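Local coordinates for protein DyP2 (Amycolatopsis sp. ATCC 39116, PDB 4G2C) that probably uses peroxide at a heme to oxidise dyes and other substrates, and binds a manganese ion, as a multifunctional dye-decolorizing peroxidase, at residues D210-F215 with D385-D390; E285-L290 with A306-R311; R81-G86 with R183-L188. All blocks are in the same frame, centred on the assembly; numbering follows the deposited sequence.

Interaction 1. Residues D210-F215 with D385-D390; sequences DGIEHF and DDPNAD. With HEM (protoporphyrin IX containing Fe), chain C.
Apolar packing joins Ile-212 to Pro-387, whose CB lies 4.0 Å from Ile-212 CD1. CG1 of Ile-212 sits between the backbone N and the carbonyl carbon (chi1 62°), and the branch then runs out extended to meet the pyrrolidine ring at about a right angle. The same methyl carbon approaches Asn-388 OD1 to 3.5 Å, while the ND2 of that amide hydrogen-bonds to the carbonyl of Gly-216. A branched aliphatic chain suits this buried spot, and proline suits the bend facing it: Pro-387 occupies the second position of a type I beta turn from Asp-386 to Ala-389. Within the turn Asp-386 OD1 accepts from Asn-388 N at 3.0 Å, an Asx turn. A water ties the two segments together, donating to the carbonyls of both His-214 and Pro-387.

Residues 210-215 lead directly into a Gly-Tyr-Val-Asp-Gly sequence, consistent with the GXXDG motif of DyP peroxidases.

Glu-213 and Phe-215, in the loop after the short strand, face the heme. Glu-213, bent at chi2, brings OE2 to 3.5 Å from the heme methyl CMB. Its carboxylate accepts from the backbone N of Phe-215 and Tyr-217 and from Gln-278; an alanine in its place would probably leave these donors without their mate and open a gap beside CMB. The ring of Phe-215 also approaches this methyl, with CD2 4.1 Å from CMB.

Interaction 2. Residues E285-L290 with A306-R311; sequences EAERDL and AMLVGR. With MN (manganese (II) ion), chain D; HEM (protoporphyrin IX containing Fe), chain C.
Leu-290 and Leu-308 meet methyl to methyl, with CD2 of Leu-290 3.9 Å from CD2 of Leu-308, and the two side chains pass alongside one another, pointing opposite ways. Leu-290 swings CG opposite its backbone N (chi1 173°), whereas Leu-308 keeps CG beside the N (chi1 -56°) and then extends; leucine suits both places because its forked end fills a buried interface between helices. Leu-308 uses its other branch on Glu-287, CD1 lying 4.2 Å from CG, the aliphatic part of an otherwise charged chain.

Beyond CG, Glu-287 runs out extended and carries OE2 to the manganese ion at 2.3 Å. Glu-313 and a water are the other ligands seen on the metal, while Lys-284 forms a salt bridge with OE1 and so probably helps fix the carboxylate's rotation.

Past helix 303-309, Gly-310 has a positive phi (104°); a CB there would press on Val-309 O, so glycine suits the place. Val-309 CG1 rests 3.8 Å from the heme methyl CMA, and Arg-311, extended from CG to NE, stretches along the propionate arm.

Helix 280-293 thus packs against helix 303-309, with Tyr-454 of strand 453-454 touching both Leu-290 and Met-307, and the backbones of Leu-308 and His-350, in helix 350-354, hydrogen-bonded.

Interaction 3. Residues R81-G86 with R183-L188; sequences RTFLNG and RQVEAL
Phe-83 reaches across from helix 77-88 and lays its ring against Val-185 and Leu-188 of segment 183-188. CG lies opposite the backbone N (chi1 -178°), which brings the ring across to these two residues. Val-185 O sits in the plane of the ring at its edge, 3.8 Å from Phe-83 CE1, where the weakly positive ring hydrogens probably suit a carbonyl oxygen. Leu-188 O comes nearer still, 3.4 Å from CD1 of Phe-83. Around these polar approaches lies apolar packing: Phe-83 CZ is 4.2 Å from CG1 of Val-185, the two side chains meeting at a slant. A flat aromatic suits this buried position, since it can touch both backbone and side chains in one turn of the opposing helix.

The fit is also tight at Gly-86. Leu-188 CD1 rests 3.5 Å from Gly-86 O, and a side-chain carbon on Gly-86 would crowd that methyl, so the lack of one allows the leucine to lie directly on the backbone.

Toward solvent the contact thins. Leu-188 itself is exposed although it packs on Gly-86, which is in turn only partly covered, whereas Phe-83 and Val-185 are buried.

The segment axes run roughly antiparallel, at 149°, and approach to 10.2 Å. The two helices follow strands 66-74 and 166-172 in a ferredoxin-like alpha+beta domain of the DyP dimeric alpha+beta barrel family, whose four main strands run in the order 2-3-1-4. Here Leu-84 packs on strand 114-119, and Pro-190 in the loop before strand 193-205 touches Phe-83.

From the N terminus, interaction 3 closes first: helix 77-88 is met by helix 175-188 after 96 intervening residues, within the ferredoxin-like domain. It ends before interaction 1 begins, so the two are in series. Strand 193-205 then leads to strand 211-212 at the edge of the same sheet, where interaction 1 opens; it closes only when the loop after strand 374-380 returns. Within that long excursion interaction 2 makes a short closure, joining helices 280-293 and 303-309 across 15 residues. Interactions 1 and 2 both touch the heme, their centres about 15 Å apart, whereas the centre of interaction 3 lies about 37 Å from that of interaction 1 and about 46 Å from that of interaction 2.

Interaction 1. Residues D210-F215 with D385-D390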
loop_
_atom_site.group_PDB
_atom_site.type_symbol
_atom_site.label_atom_id
_atom_site.label_comp_id
_atom_site.label_asym_id
_atom_site.label_seq_id
_atom_site.Cartn_x
_atom_site.Cartn_y
_atom_site.Cartn_z
ATOM N N ASP A 210 -0.910 -16.508 5.022
ATOM C CA ASP A 210 -0.767 -15.048 5.031
ATOM C C ASP A 210 -0.067 -14.547 3.777
ATOM O O ASP A 210 0.944 -15.115 3.364
ATOM C CB ASP A 210 0.054 -14.599 6.241
ATOM C CG ASP A 210 -0.614 -14.933 7.562
ATOM O OD1 ASP A 210 -1.775 -14.499 7.754
ATOM O OD2 ASP A 210 0.024 -15.620 8.404
ATOM N N GLY A 211 -0.573 -13.457 3.204
ATOM C CA GLY A 211 0.070 -12.840 2.052
ATOM C C GLY A 211 1.454 -12.299 2.365
ATOM O O GLY A 211 1.674 -11.734 3.430
ATOM N N ILE A 212 2.392 -12.455 1.439
ATOM C CA ILE A 212 3.760 -11.966 1.660
ATOM C C ILE A 212 4.297 -11.180 0.477
ATOM O O ILE A 212 3.757 -11.267 -0.626
ATOM C CB ILE A 212 4.733 -13.117 1.883
ATOM C CG1 ILE A 212 4.771 -14.012 0.630
ATOM C CG2 ILE A 212 4.353 -13.887 3.141
ATOM C CD1 ILE A 212 5.799 -15.152 0.709
ATOM N N GLU A 213 5.360 -10.412 0.704
ATOM C CA GLU A 213 6.063 -9.777 -0.417
ATOM C C GLU A 213 7.346 -10.554 -0.735
ATOM O O GLU A 213 7.660 -11.534 -0.059
ATOM C CB GLU A 213 6.335 -8.298 -0.157
ATOM C CG GLU A 213 7.038 -8.034 1.155
ATOM C CD GLU A 213 8.436 -8.618 1.184
ATOM O OE1 GLU A 213 8.733 -9.393 2.122
ATOM O OE2 GLU A 213 9.239 -8.300 0.265
ATOM N N HIS A 214 8.080 -10.131 -1.756
ATOM C CA HIS A 214 9.171 -10.967 -2.274
ATOM C C HIS A 214 10.336 -11.233 -1.323
ATOM O O HIS A 214 11.024 -12.236 -1.469
ATOM C CB HIS A 214 9.634 -10.502 -3.657
ATOM C CG HIS A 214 8.692 -10.913 -4.752
ATOM N ND1 HIS A 214 8.567 -12.221 -5.171
ATOM C CD2 HIS A 214 7.793 -10.200 -5.474
ATOM C CE1 HIS A 214 7.644 -12.295 -6.116
ATOM N NE2 HIS A 214 7.155 -11.082 -6.315
ATOM N N PHE A 215 10.534 -10.374 -0.324
ATOM C CA PHE A 215 11.610 -10.613 0.634
ATOM C C PHE A 215 11.249 -11.729 1.607
ATOM O O PHE A 215 12.096 -12.155 2.410
ATOM C CB PHE A 215 11.981 -9.345 1.415
ATOM C CG PHE A 215 12.516 -8.231 0.557
ATOM C CD1 PHE A 215 13.166 -8.500 -0.634
ATOM C CD2 PHE A 215 12.357 -6.912 0.943
ATOM C CE1 PHE A 215 13.661 -7.459 -1.426
ATOM C CE2 PHE A 215 12.848 -5.874 0.164
ATOM C CZ PHE A 215 13.502 -6.153 -1.026
ATOM N N ASP A 385 11.678 -20.153 -6.745
ATOM C CA ASP A 385 12.078 -20.485 -5.388
ATOM C C ASP A 385 11.012 -20.080 -4.355
ATOM O O ASP A 385 10.423 -19.003 -4.442
ATOM C CB ASP A 385 13.430 -19.832 -5.065
ATOM C CG ASP A 385 13.358 -18.307 -5.035
ATOM O OD1 ASP A 385 12.864 -17.690 -6.003
ATOM O OD2 ASP A 385 13.793 -17.729 -4.021
ATOM N N ASP A 386 10.746 -20.966 -3.400
ATOM C CA ASP A 386 9.875 -20.657 -2.264
ATOM C C ASP A 386 10.525 -19.513 -1.499
ATOM O O ASP A 386 11.642 -19.659 -0.992
ATOM C CB ASP A 386 9.729 -21.898 -1.366
ATOM C CG ASP A 386 8.846 -21.659 -0.130
ATOM O OD1 ASP A 386 8.438 -20.502 0.143
ATOM O OD2 ASP A 386 8.589 -22.654 0.591
ATOM N N PRO A 387 9.842 -18.358 -1.425
ATOM C CA PRO A 387 10.425 -17.156 -0.807
ATOM C C PRO A 387 10.775 -17.339 0.678
ATOM O O PRO A 387 11.586 -16.576 1.227
ATOM C CB PRO A 387 9.322 -16.109 -0.966
ATOM C CG PRO A 387 8.452 -16.630 -2.083
ATOM C CD PRO A 387 8.483 -18.118 -1.933
ATOM N N ASN A 388 10.175 -18.338 1.317
ATOM C CA ASN A 388 10.452 -18.612 2.726
ATOM C C ASN A 388 11.303 -19.857 2.958
ATOM O O ASN A 388 11.635 -20.175 4.102
ATOM C CB ASN A 388 9.157 -18.709 3.537
ATOM C CG ASN A 388 8.417 -17.372 3.627
ATOM O OD1 ASN A 388 7.289 -17.243 3.145
ATOM N ND2 ASN A 388 9.053 -16.379 4.244
ATOM N N ALA A 389 11.664 -20.546 1.877
ATOM C CA ALA A 389 12.550 -21.702 1.968
ATOM C C ALA A 389 13.911 -21.278 2.511
ATOM O O ALA A 389 14.322 -20.120 2.347
ATOM C CB ALA A 389 12.700 -22.379 0.603
ATOM N N ASP A 390 14.607 -22.204 3.166
ATOM C CA ASP A 390 15.962 -21.928 3.651
ATOM C C ASP A 390 16.975 -22.093 2.517
ATOM O O ASP A 390 17.544 -23.177 2.333
ATOM C CB ASP A 390 16.324 -22.851 4.820
ATOM C CG ASP A 390 17.714 -22.577 5.383
ATOM O OD1 ASP A 390 18.089 -21.391 5.544
ATOM O OD2 ASP A 390 18.433 -23.559 5.672
HETATM C CHA HEM C . 4.027 -2.524 6.423
HETATM C CHB HEM C . 7.078 -4.325 3.095
HETATM C CHC HEM C . 6.634 -0.294 0.420
HETATM C CHD HEM C . 4.254 1.775 4.092
HETATM C C1A HEM C . 4.876 -3.371 5.752
HETATM C C2A HEM C . 5.232 -4.709 6.176
HETATM C C3A HEM C . 6.068 -5.200 5.252
HETATM C C4A HEM C . 6.267 -4.199 4.219
HETATM C CMA HEM C . 6.721 -6.592 5.264
HETATM C CAA HEM C . 4.713 -5.406 7.465
HETATM C CBA HEM C . 3.352 -6.049 7.182
HETATM C CGA HEM C . 2.213 -5.071 7.361
HETATM O O1A HEM C . 2.092 -4.445 8.431
HETATM O O2A HEM C . 1.401 -4.902 6.428
HETATM C C1B HEM C . 7.249 -3.404 2.071
HETATM C C2B HEM C . 8.051 -3.554 0.858
HETATM C C3B HEM C . 7.913 -2.427 0.130
HETATM C C4B HEM C . 7.017 -1.544 0.835
HETATM C CMB HEM C . 8.917 -4.791 0.511
HETATM C CAB HEM C . 8.527 -2.067 -1.241
HETATM C CBB HEM C . 8.976 -3.017 -2.064
HETATM C C1C HEM C . 6.018 0.643 1.219
HETATM C C2C HEM C . 5.874 2.058 0.917
HETATM C C3C HEM C . 5.198 2.621 1.933
HETATM C C4C HEM C . 4.903 1.582 2.900
HETATM C CMC HEM C . 6.379 2.770 -0.371
HETATM C CAC HEM C . 4.824 4.113 2.104
HETATM C CBC HEM C . 5.482 5.079 1.444
HETATM C C1D HEM C . 3.927 0.809 5.020
HETATM C C2D HEM C . 3.044 1.030 6.135
HETATM C C3D HEM C . 2.973 -0.319 6.833
HETATM C C4D HEM C . 3.819 -1.207 6.099
HETATM C CMD HEM C . 2.327 2.339 6.509
HETATM C CAD HEM C . 2.207 -0.677 8.090
HETATM C CBD HEM C . 3.025 -0.068 9.210
HETATM C CGD HEM C . 2.194 -0.287 10.443
HETATM O O1D HEM C . 1.021 0.171 10.448
HETATM O O2D HEM C . 2.703 -0.961 11.379
HETATM N NA HEM C . 5.510 -3.096 4.562
HETATM N NB HEM C . 6.637 -2.167 2.008
HETATM N NC HEM C . 5.413 0.388 2.440
HETATM N ND HEM C . 4.356 -0.513 5.038
HETATM FE FE HEM C . 5.676 -1.340 3.570
HETATM O O HOH W 1 12.695 -14.364 -0.507
#

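Interaction 2. Residues E285-L290 with A306-R311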
loop_
_atom_site.group_PDB
_atom_site.type_symbol
_atom_site.label_atom_id
_atom_site.label_comp_id
_atom_site.label_asym_id
_atom_site.label_seq_id
_atom_site.Cartn_x
_atom_site.Cartn_y
_atom_site.Cartn_z
ATOM N N GLU A 285 21.385 -10.898 1.194
ATOM C CA GLU A 285 22.803 -10.789 1.467
ATOM C C GLU A 285 22.935 -9.784 2.587
ATOM O O GLU A 285 23.726 -9.954 3.524
ATOM C CB GLU A 285 23.577 -10.305 0.232
ATOM C CG GLU A 285 23.733 -11.348 -0.863
ATOM C CD GLU A 285 24.484 -10.814 -2.079
ATOM O OE1 GLU A 285 24.303 -9.625 -2.427
ATOM O OE2 GLU A 285 25.266 -11.580 -2.682
ATOM N N ALA A 286 22.147 -8.726 2.481
ATOM C CA ALA A 286 22.147 -7.694 3.499
ATOM C C ALA A 286 21.742 -8.271 4.841
ATOM O O ALA A 286 22.364 -7.948 5.839
ATOM C CB ALA A 286 21.249 -6.518 3.104
ATOM N N GLU A 287 20.708 -9.117 4.874
ATOM C CA GLU A 287 20.324 -9.779 6.135
ATOM C C GLU A 287 21.531 -10.538 6.671
ATOM O O GLU A 287 21.870 -10.434 7.856
ATOM C CB GLU A 287 19.145 -10.761 5.975
ATOM C CG GLU A 287 17.812 -10.154 5.523
ATOM C CD GLU A 287 16.629 -11.144 5.561
ATOM O OE1 GLU A 287 15.599 -10.843 4.906
ATOM O OE2 GLU A 287 16.706 -12.205 6.247
ATOM N N ARG A 288 22.177 -11.305 5.792
ATOM C CA ARG A 288 23.326 -12.112 6.193
ATOM C C ARG A 288 24.447 -11.256 6.790
ATOM O O ARG A 288 24.931 -11.538 7.880
ATOM C CB ARG A 288 23.858 -12.927 5.014
ATOM C CG ARG A 288 25.079 -13.776 5.356
ATOM C CD ARG A 288 25.861 -14.126 4.099
ATOM N NE ARG A 288 26.311 -12.923 3.395
ATOM C CZ ARG A 288 26.340 -12.800 2.066
ATOM N NH1 ARG A 288 25.946 -13.810 1.295
ATOM N NH2 ARG A 288 26.764 -11.670 1.507
ATOM N N ASP A 289 24.846 -10.216 6.063
ATOM C CA ASP A 289 25.944 -9.359 6.478
ATOM C C ASP A 289 25.676 -8.618 7.796
ATOM O O ASP A 289 26.592 -8.452 8.605
ATOM C CB ASP A 289 26.309 -8.356 5.375
ATOM C CG ASP A 289 26.829 -9.033 4.104
ATOM O OD1 ASP A 289 27.225 -10.223 4.154
ATOM O OD2 ASP A 289 26.833 -8.368 3.047
ATOM N N LEU A 290 24.441 -8.159 8.002
ATOM C CA LEU A 290 24.098 -7.473 9.251
ATOM C C LEU A 290 24.176 -8.451 10.416
ATOM O O LEU A 290 24.701 -8.116 11.480
ATOM C CB LEU A 290 22.703 -6.819 9.184
ATOM C CG LEU A 290 22.125 -6.208 10.473
ATOM C CD1 LEU A 290 23.005 -5.092 11.036
ATOM C CD2 LEU A 290 20.707 -5.683 10.268
ATOM N N ALA A 306 14.378 -9.135 10.720
ATOM C CA ALA A 306 13.358 -8.501 11.549
ATOM C C ALA A 306 13.729 -7.055 11.885
ATOM O O ALA A 306 12.855 -6.193 11.974
ATOM C CB ALA A 306 13.153 -9.307 12.826
ATOM N N MET A 307 15.018 -6.782 12.070
ATOM C CA MET A 307 15.448 -5.421 12.418
ATOM C C MET A 307 15.221 -4.450 11.272
ATOM O O MET A 307 14.997 -3.260 11.501
ATOM C CB MET A 307 16.925 -5.378 12.828
ATOM C CG MET A 307 17.245 -5.956 14.196
ATOM S SD MET A 307 19.046 -6.058 14.486
ATOM C CE MET A 307 19.093 -7.116 15.935
ATOM N N LEU A 308 15.292 -4.953 10.041
ATOM C CA LEU A 308 15.116 -4.119 8.859
ATOM C C LEU A 308 13.636 -3.829 8.629
ATOM O O LEU A 308 13.259 -2.747 8.184
ATOM C CB LEU A 308 15.677 -4.820 7.609
ATOM C CG LEU A 308 17.140 -5.257 7.676
ATOM C CD1 LEU A 308 17.554 -6.051 6.413
ATOM C CD2 LEU A 308 18.009 -4.044 7.896
ATOM N N VAL A 309 12.804 -4.818 8.917
ATOM C CA VAL A 309 11.386 -4.723 8.618
ATOM C C VAL A 309 10.538 -4.316 9.843
ATOM O O VAL A 309 9.609 -3.529 9.718
ATOM C CB VAL A 309 10.898 -6.052 8.033
ATOM C CG1 VAL A 309 9.378 -6.069 7.955
ATOM C CG2 VAL A 309 11.542 -6.261 6.652
ATOM N N GLY A 310 10.884 -4.844 11.018
ATOM C CA GLY A 310 10.138 -4.564 12.229
ATOM C C GLY A 310 9.269 -5.745 12.593
ATOM O O GLY A 310 8.588 -5.748 13.621
ATOM N N ARG A 311 9.265 -6.739 11.709
ATOM C CA ARG A 311 8.631 -8.025 11.971
ATOM C C ARG A 311 9.519 -9.128 11.398
ATOM O O ARG A 311 10.270 -8.897 10.460
ATOM C CB ARG A 311 7.262 -8.118 11.307
ATOM C CG ARG A 311 6.179 -7.158 11.775
ATOM C CD ARG A 311 4.909 -7.320 10.876
ATOM N NE ARG A 311 3.803 -6.423 11.225
ATOM C CZ ARG A 311 2.763 -6.756 11.991
ATOM N NH1 ARG A 311 2.656 -7.992 12.494
ATOM N NH2 ARG A 311 1.816 -5.855 12.244
HETATM MN MN MN D . 15.366 -13.829 7.197
HETATM C CHA HEM C . 4.027 -2.524 6.423
HETATM C CHB HEM C . 7.078 -4.325 3.095
HETATM C CHC HEM C . 6.634 -0.294 0.420
HETATM C CHD HEM C . 4.254 1.775 4.092
HETATM C C1A HEM C . 4.876 -3.371 5.752
HETATM C C2A HEM C . 5.232 -4.709 6.176
HETATM C C3A HEM C . 6.068 -5.200 5.252
HETATM C C4A HEM C . 6.267 -4.199 4.219
HETATM C CMA HEM C . 6.721 -6.592 5.264
HETATM C CAA HEM C . 4.713 -5.406 7.465
HETATM C CBA HEM C . 3.352 -6.049 7.182
HETATM C CGA HEM C . 2.213 -5.071 7.361
HETATM O O1A HEM C . 2.092 -4.445 8.431
HETATM O O2A HEM C . 1.401 -4.902 6.428
HETATM C C1B HEM C . 7.249 -3.404 2.071
HETATM C C2B HEM C . 8.051 -3.554 0.858
HETATM C C3B HEM C . 7.913 -2.427 0.130
HETATM C C4B HEM C . 7.017 -1.544 0.835
HETATM C CMB HEM C . 8.917 -4.791 0.511
HETATM C CAB HEM C . 8.527 -2.067 -1.241
HETATM C CBB HEM C . 8.976 -3.017 -2.064
HETATM C C1C HEM C . 6.018 0.643 1.219
HETATM C C2C HEM C . 5.874 2.058 0.917
HETATM C C3C HEM C . 5.198 2.621 1.933
HETATM C C4C HEM C . 4.903 1.582 2.900
HETATM C CMC HEM C . 6.379 2.770 -0.371
HETATM C CAC HEM C . 4.824 4.113 2.104
HETATM C CBC HEM C . 5.482 5.079 1.444
HETATM C C1D HEM C . 3.927 0.809 5.020
HETATM C C2D HEM C . 3.044 1.030 6.135
HETATM C C3D HEM C . 2.973 -0.319 6.833
HETATM C C4D HEM C . 3.819 -1.207 6.099
HETATM C CMD HEM C . 2.327 2.339 6.509
HETATM C CAD HEM C . 2.207 -0.677 8.090
HETATM C CBD HEM C . 3.025 -0.068 9.210
HETATM C CGD HEM C . 2.194 -0.287 10.443
HETATM O O1D HEM C . 1.021 0.171 10.448
HETATM O O2D HEM C . 2.703 -0.961 11.379
HETATM N NA HEM C . 5.510 -3.096 4.562
HETATM N NB HEM C . 6.637 -2.167 2.008
HETATM N NC HEM C . 5.413 0.388 2.440
HETATM N ND HEM C . 4.356 -0.513 5.038
HETATM FE FE HEM C . 5.676 -1.340 3.570
HETATM O O HOH W 2 14.297 -12.743 8.944
#

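Interaction 3. Residues R81-G86 with R183-L188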
loop_
_atom_site.group_PDB
_atom_site.type_symbol
_atom_site.label_atom_id
_atom_site.label_comp_id
_atom_site.label_asym_id
_atom_site.label_seq_id
_atom_site.Cartn_x
_atom_site.Cartn_y
_atom_site.Cartn_z
ATOM N N ARG A 81 -15.201 9.674 -22.957
ATOM C CA ARG A 81 -16.403 9.802 -22.144
ATOM C C ARG A 81 -17.377 8.661 -22.405
ATOM O O ARG A 81 -18.016 8.141 -21.487
ATOM C CB ARG A 81 -17.083 11.148 -22.401
ATOM C CG ARG A 81 -16.185 12.326 -22.055
ATOM C CD ARG A 81 -16.802 13.667 -22.423
ATOM N NE ARG A 81 -17.828 14.087 -21.474
ATOM C CZ ARG A 81 -17.784 15.214 -20.769
ATOM N NH1 ARG A 81 -16.761 16.048 -20.905
ATOM N NH2 ARG A 81 -18.772 15.509 -19.925
ATOM N N THR A 82 -17.492 8.265 -23.661
ATOM C CA THR A 82 -18.359 7.150 -23.997
ATOM C C THR A 82 -17.793 5.853 -23.382
ATOM O O THR A 82 -18.517 5.076 -22.762
ATOM C CB THR A 82 -18.544 7.056 -25.522
ATOM O OG1 THR A 82 -19.114 8.282 -25.990
ATOM C CG2 THR A 82 -19.454 5.876 -25.914
ATOM N N PHE A 83 -16.493 5.641 -23.533
ATOM C CA PHE A 83 -15.835 4.471 -22.947
ATOM C C PHE A 83 -16.079 4.370 -21.440
ATOM O O PHE A 83 -16.602 3.361 -20.945
ATOM C CB PHE A 83 -14.337 4.524 -23.236
ATOM C CG PHE A 83 -13.560 3.343 -22.708
ATOM C CD1 PHE A 83 -13.946 2.047 -23.012
ATOM C CD2 PHE A 83 -12.418 3.538 -21.936
ATOM C CE1 PHE A 83 -13.230 0.959 -22.548
ATOM C CE2 PHE A 83 -11.687 2.457 -21.468
ATOM C CZ PHE A 83 -12.096 1.161 -21.773
ATOM N N LEU A 84 -15.701 5.415 -20.707
ATOM C CA LEU A 84 -15.939 5.453 -19.268
ATOM C C LEU A 84 -17.392 5.138 -18.933
ATOM O O LEU A 84 -17.670 4.328 -18.049
ATOM C CB LEU A 84 -15.523 6.802 -18.701
ATOM C CG LEU A 84 -14.001 6.977 -18.803
ATOM C CD1 LEU A 84 -13.583 8.406 -18.556
ATOM C CD2 LEU A 84 -13.321 6.048 -17.827
ATOM N N ASN A 85 -18.318 5.743 -19.669
ATOM C CA ASN A 85 -19.733 5.498 -19.435
ATOM C C ASN A 85 -20.035 4.001 -19.493
ATOM O O ASN A 85 -20.769 3.474 -18.667
ATOM C CB ASN A 85 -20.569 6.266 -20.463
ATOM C CG ASN A 85 -22.009 6.438 -20.034
ATOM O OD1 ASN A 85 -22.879 5.667 -20.432
ATOM N ND2 ASN A 85 -22.271 7.453 -19.215
ATOM N N GLY A 86 -19.442 3.315 -20.465
ATOM C CA GLY A 86 -19.657 1.892 -20.635
ATOM C C GLY A 86 -19.010 1.078 -19.529
ATOM O O GLY A 86 -19.544 0.063 -19.090
ATOM N N ARG A 183 -12.015 -9.095 -21.587
ATOM C CA ARG A 183 -12.693 -9.224 -22.883
ATOM C C ARG A 183 -13.863 -8.257 -22.991
ATOM O O ARG A 183 -14.113 -7.682 -24.057
ATOM C CB ARG A 183 -13.200 -10.657 -23.108
ATOM C CG ARG A 183 -12.183 -11.771 -22.845
ATOM C CD ARG A 183 -11.746 -12.476 -24.126
ATOM N NE ARG A 183 -11.152 -13.791 -23.879
ATOM C CZ ARG A 183 -9.851 -14.069 -23.972
ATOM N NH1 ARG A 183 -8.979 -13.123 -24.306
ATOM N NH2 ARG A 183 -9.419 -15.301 -23.730
ATOM N N GLN A 184 -14.577 -8.079 -21.883
ATOM C CA GLN A 184 -15.718 -7.158 -21.836
ATOM C C GLN A 184 -15.284 -5.709 -21.922
ATOM O O GLN A 184 -15.937 -4.895 -22.569
ATOM C CB GLN A 184 -16.522 -7.371 -20.554
ATOM C CG GLN A 184 -17.070 -8.772 -20.430
ATOM C CD GLN A 184 -17.383 -9.150 -18.999
ATOM O OE1 GLN A 184 -17.122 -8.386 -18.072
ATOM N NE2 GLN A 184 -17.946 -10.339 -18.814
ATOM N N VAL A 185 -14.179 -5.395 -21.252
ATOM C CA VAL A 185 -13.579 -4.071 -21.322
ATOM C C VAL A 185 -13.111 -3.805 -22.744
ATOM O O VAL A 185 -13.377 -2.743 -23.310
ATOM C CB VAL A 185 -12.375 -3.952 -20.366
ATOM C CG1 VAL A 185 -11.433 -2.835 -20.821
ATOM C CG2 VAL A 185 -12.849 -3.737 -18.935
ATOM N N GLU A 186 -12.413 -4.783 -23.315
ATOM C CA GLU A 186 -11.956 -4.708 -24.699
ATOM C C GLU A 186 -13.102 -4.424 -25.666
ATOM O O GLU A 186 -13.065 -3.454 -26.436
ATOM C CB GLU A 186 -11.277 -6.005 -25.101
ATOM C CG GLU A 186 -10.707 -5.945 -26.494
ATOM C CD GLU A 186 -9.735 -4.782 -26.680
ATOM O OE1 GLU A 186 -9.098 -4.347 -25.686
ATOM O OE2 GLU A 186 -9.610 -4.308 -27.829
ATOM N N ALA A 187 -14.123 -5.273 -25.607
ATOM C CA ALA A 187 -15.325 -5.096 -26.407
ATOM C C ALA A 187 -15.736 -3.625 -26.488
ATOM O O ALA A 187 -16.070 -3.130 -27.571
ATOM C CB ALA A 187 -16.467 -5.942 -25.840
ATOM N N LEU A 188 -15.694 -2.933 -25.347
ATOM C CA LEU A 188 -16.138 -1.536 -25.246
ATOM C C LEU A 188 -15.095 -0.506 -25.688
ATOM O O LEU A 188 -15.403 0.684 -25.825
ATOM C CB LEU A 188 -16.572 -1.210 -23.813
ATOM C CG LEU A 188 -17.821 -1.909 -23.268
ATOM C CD1 LEU A 188 -18.004 -1.591 -21.787
ATOM C CD2 LEU A 188 -19.067 -1.507 -24.057
#